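Local coordinates for putative oxidoreductase (PDB 3QHA), which is a putative oxidoreductase, probably an NAD(P)-dependent dehydrogenase of the 3-hydroxyisobutyrate dehydrogenase family, acting on the alcohol group of a substrate not yet established, at residues I74-L79 and E86-L91. Numbering follows the deposited sequence.
Sequences IHITVL and EVVGEL
Ile76 pushes its CD1 methyl into the helical face formed by Val87, Val88 and Leu91. An extended chain carries it there: CG1 is anti to the carbonyl carbon (chi1 -63°), and chi2 of 171° sends CD1 straight on. Ile76 and Val87 meet tip to tip, CD1 lying 3.7 Å from Val87 CG1, the branch anti to that valine's backbone N. Val88 instead crosses Ile76 at about a right angle, its CG1 coming within 3.6 Å of Ile76 CD1. One turn on from Val87, Leu91 touches both isoleucines through a single methyl: its CD1 sits 3.7 Å from Ile74 CG2 and 3.9 Å from Ile76 CD1, while its CD2 approaches Ile74 CD1 at 4.1 Å.

The residue types suit their places. Beta-branched isoleucines are at ease in a strand and long enough to help bridge axes 10.5 Å apart; the valines give the helix a short, blunt surface, and leucine's forked end sets one methyl between the isoleucines and the other against Ile74. His75 between the isoleucines points away, its ring meeting His104 and Trp164 on the other face of the sheet.

Strand and helix run nearly antiparallel (158°), as expected for the first half of a beta-alpha-beta crossover in a Rossmann-type domain. Strand 73-76 lies between strands 18-21 and 100-103, whose Ile21 and Ile101 extend this apolar layer, and Val65 of helix 65-68 packs against Val87 and Leu91.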
ATOM      1  N   ILE B  74      -6.236 -32.025   0.893  1.00 26.19           N
ATOM      2  CA  ILE B  74      -5.283 -31.934   1.993  1.00 25.83           C
ATOM      3  C   ILE B  74      -4.457 -30.667   1.859  1.00 25.06           C
ATOM      4  O   ILE B  74      -3.741 -30.490   0.877  1.00 24.96           O
ATOM      5  CB  ILE B  74      -4.331 -33.147   2.001  1.00 26.43           C
ATOM      6  CG1 ILE B  74      -5.123 -34.448   2.154  1.00 27.11           C
ATOM      7  CG2 ILE B  74      -3.305 -33.018   3.122  1.00 26.10           C
ATOM      8  CD1 ILE B  74      -4.331 -35.679   1.790  1.00 27.99           C
ATOM      9  N   HIS B  75      -4.557 -29.795   2.859  1.00 24.54           N
ATOM     10  CA  HIS B  75      -3.850 -28.521   2.861  1.00 24.03           C
ATOM     11  C   HIS B  75      -2.539 -28.636   3.636  1.00 24.38           C
ATOM     12  O   HIS B  75      -2.501 -29.238   4.714  1.00 24.59           O
ATOM     13  CB  HIS B  75      -4.724 -27.445   3.501  1.00 23.70           C
ATOM     14  CG  HIS B  75      -6.015 -27.204   2.783  1.00 22.89           C
ATOM     15  ND1 HIS B  75      -6.124 -26.333   1.720  1.00 22.43           N
ATOM     16  CD2 HIS B  75      -7.256 -27.705   2.986  1.00 22.67           C
ATOM     17  CE1 HIS B  75      -7.374 -26.314   1.294  1.00 22.41           C
ATOM     18  NE2 HIS B  75      -8.082 -27.139   2.044  1.00 22.07           N
ATOM     19  N   ILE B  76      -1.470 -28.056   3.092  1.00 24.43           N
ATOM     20  CA  ILE B  76      -0.155 -28.092   3.737  1.00 24.84           C
ATOM     21  C   ILE B  76       0.426 -26.685   3.894  1.00 24.91           C
ATOM     22  O   ILE B  76       0.619 -25.971   2.908  1.00 24.66           O
ATOM     23  CB  ILE B  76       0.842 -28.956   2.935  1.00 25.40           C
ATOM     24  CG1 ILE B  76       0.374 -30.412   2.878  1.00 25.61           C
ATOM     25  CG2 ILE B  76       2.241 -28.889   3.554  1.00 25.58           C
ATOM     26  CD1 ILE B  76       1.186 -31.263   1.926  1.00 26.46           C
ATOM     27  N   THR B  77       0.696 -26.302   5.141  1.00 25.27           N
ATOM     28  CA  THR B  77       1.382 -25.053   5.461  1.00 25.52           C
ATOM     29  C   THR B  77       2.470 -25.344   6.486  1.00 26.25           C
ATOM     30  O   THR B  77       2.187 -25.460   7.678  1.00 26.24           O
ATOM     31  CB  THR B  77       0.410 -23.999   6.038  1.00 25.27           C
ATOM     32  OG1 THR B  77      -0.651 -23.759   5.109  1.00 25.09           O
ATOM     33  CG2 THR B  77       1.137 -22.686   6.324  1.00 25.45           C
ATOM     34  N   VAL B  78       3.709 -25.472   6.014  1.00 26.98           N
ATOM     35  CA  VAL B  78       4.854 -25.774   6.882  1.00 27.92           C
ATOM     36  C   VAL B  78       6.018 -24.813   6.588  1.00 28.68           C
ATOM     37  O   VAL B  78       5.847 -23.844   5.848  1.00 28.50           O
ATOM     38  CB  VAL B  78       5.280 -27.261   6.753  1.00 28.44           C
ATOM     39  CG1 VAL B  78       4.191 -28.170   7.311  1.00 27.93           C
ATOM     40  CG2 VAL B  78       5.590 -27.614   5.301  1.00 28.17           C
ATOM     41  N   LEU B  79       7.189 -25.073   7.167  1.00 29.73           N
ATOM     42  CA  LEU B  79       8.264 -24.080   7.215  1.00 30.48           C
ATOM     43  C   LEU B  79       8.915 -23.752   5.870  1.00 31.05           C
ATOM     44  O   LEU B  79       9.109 -22.578   5.548  1.00 31.02           O
ATOM     45  CB  LEU B  79       9.352 -24.529   8.198  1.00 31.35           C
ATOM     46  N   GLU B  86       8.749 -33.601   2.173  1.00 37.33           N
ATOM     47  CA  GLU B  86       8.619 -34.745   3.076  1.00 37.88           C
ATOM     48  C   GLU B  86       7.167 -35.109   3.389  1.00 36.98           C
ATOM     49  O   GLU B  86       6.801 -36.280   3.332  1.00 37.45           O
ATOM     50  CB  GLU B  86       9.377 -34.510   4.383  1.00 38.44           C
ATOM     51  CG  GLU B  86       9.311 -35.709   5.327  1.00 39.89           C
ATOM     52  CD  GLU B  86      10.448 -35.736   6.324  1.00 42.02           C
ATOM     53  OE1 GLU B  86      11.180 -36.752   6.370  1.00 43.84           O
ATOM     54  OE2 GLU B  86      10.609 -34.736   7.056  1.00 42.53           O
ATOM     55  N   VAL B  87       6.353 -34.115   3.736  1.00 35.81           N
ATOM     56  CA  VAL B  87       4.950 -34.361   4.072  1.00 35.07           C
ATOM     57  C   VAL B  87       4.204 -34.990   2.894  1.00 35.07           C
ATOM     58  O   VAL B  87       3.492 -35.980   3.070  1.00 35.27           O
ATOM     59  CB  VAL B  87       4.227 -33.072   4.533  1.00 34.17           C
ATOM     60  CG1 VAL B  87       2.726 -33.305   4.663  1.00 33.39           C
ATOM     61  CG2 VAL B  87       4.807 -32.579   5.856  1.00 34.20           C
ATOM     62  N   VAL B  88       4.382 -34.437   1.694  1.00 34.81           N
ATOM     63  CA  VAL B  88       3.706 -34.973   0.509  1.00 34.97           C
ATOM     64  C   VAL B  88       4.230 -36.375   0.188  1.00 36.02           C
ATOM     65  O   VAL B  88       3.465 -37.245  -0.224  1.00 36.35           O
ATOM     66  CB  VAL B  88       3.826 -34.053  -0.746  1.00 34.71           C
ATOM     67  CG1 VAL B  88       3.575 -32.591  -0.382  1.00 33.65           C
ATOM     68  CG2 VAL B  88       5.182 -34.218  -1.432  1.00 35.82           C
ATOM     69  N   GLY B  89       5.531 -36.587   0.388  1.00 36.71           N
ATOM     70  CA  GLY B  89       6.138 -37.910   0.244  1.00 37.86           C
ATOM     71  C   GLY B  89       5.543 -38.939   1.192  1.00 38.14           C
ATOM     72  O   GLY B  89       5.382 -40.103   0.830  1.00 39.00           O
ATOM     73  N   GLU B  90       5.216 -38.503   2.407  1.00 37.61           N
ATOM     74  CA  GLU B  90       4.553 -39.351   3.403  1.00 37.88           C
ATOM     75  C   GLU B  90       3.087 -39.583   3.023  1.00 37.56           C
ATOM     76  O   GLU B  90       2.587 -40.704   3.120  1.00 38.27           O
ATOM     77  CB  GLU B  90       4.666 -38.706   4.795  1.00 37.47           C
ATOM     78  CG  GLU B  90       3.826 -39.342   5.912  1.00 37.82           C
ATOM     79  CD  GLU B  90       4.387 -40.656   6.437  1.00 39.30           C
ATOM     80  OE1 GLU B  90       5.417 -41.132   5.916  1.00 40.27           O
ATOM     81  OE2 GLU B  90       3.789 -41.212   7.385  1.00 39.66           O
ATOM     82  N   LEU B  91       2.409 -38.518   2.598  1.00 36.62           N
ATOM     83  CA  LEU B  91       1.016 -38.605   2.139  1.00 36.34           C
ATOM     84  C   LEU B  91       0.847 -39.481   0.891  1.00 37.06           C
ATOM     85  O   LEU B  91      -0.177 -40.147   0.730  1.00 37.17           O
ATOM     86  CB  LEU B  91       0.465 -37.207   1.831  1.00 35.24           C
ATOM     87  CG  LEU B  91       0.199 -36.252   2.998  1.00 34.57           C
ATOM     88  CD1 LEU B  91      -0.114 -34.856   2.469  1.00 33.60           C
ATOM     89  CD2 LEU B  91      -0.934 -36.764   3.872  1.00 34.41           C
TER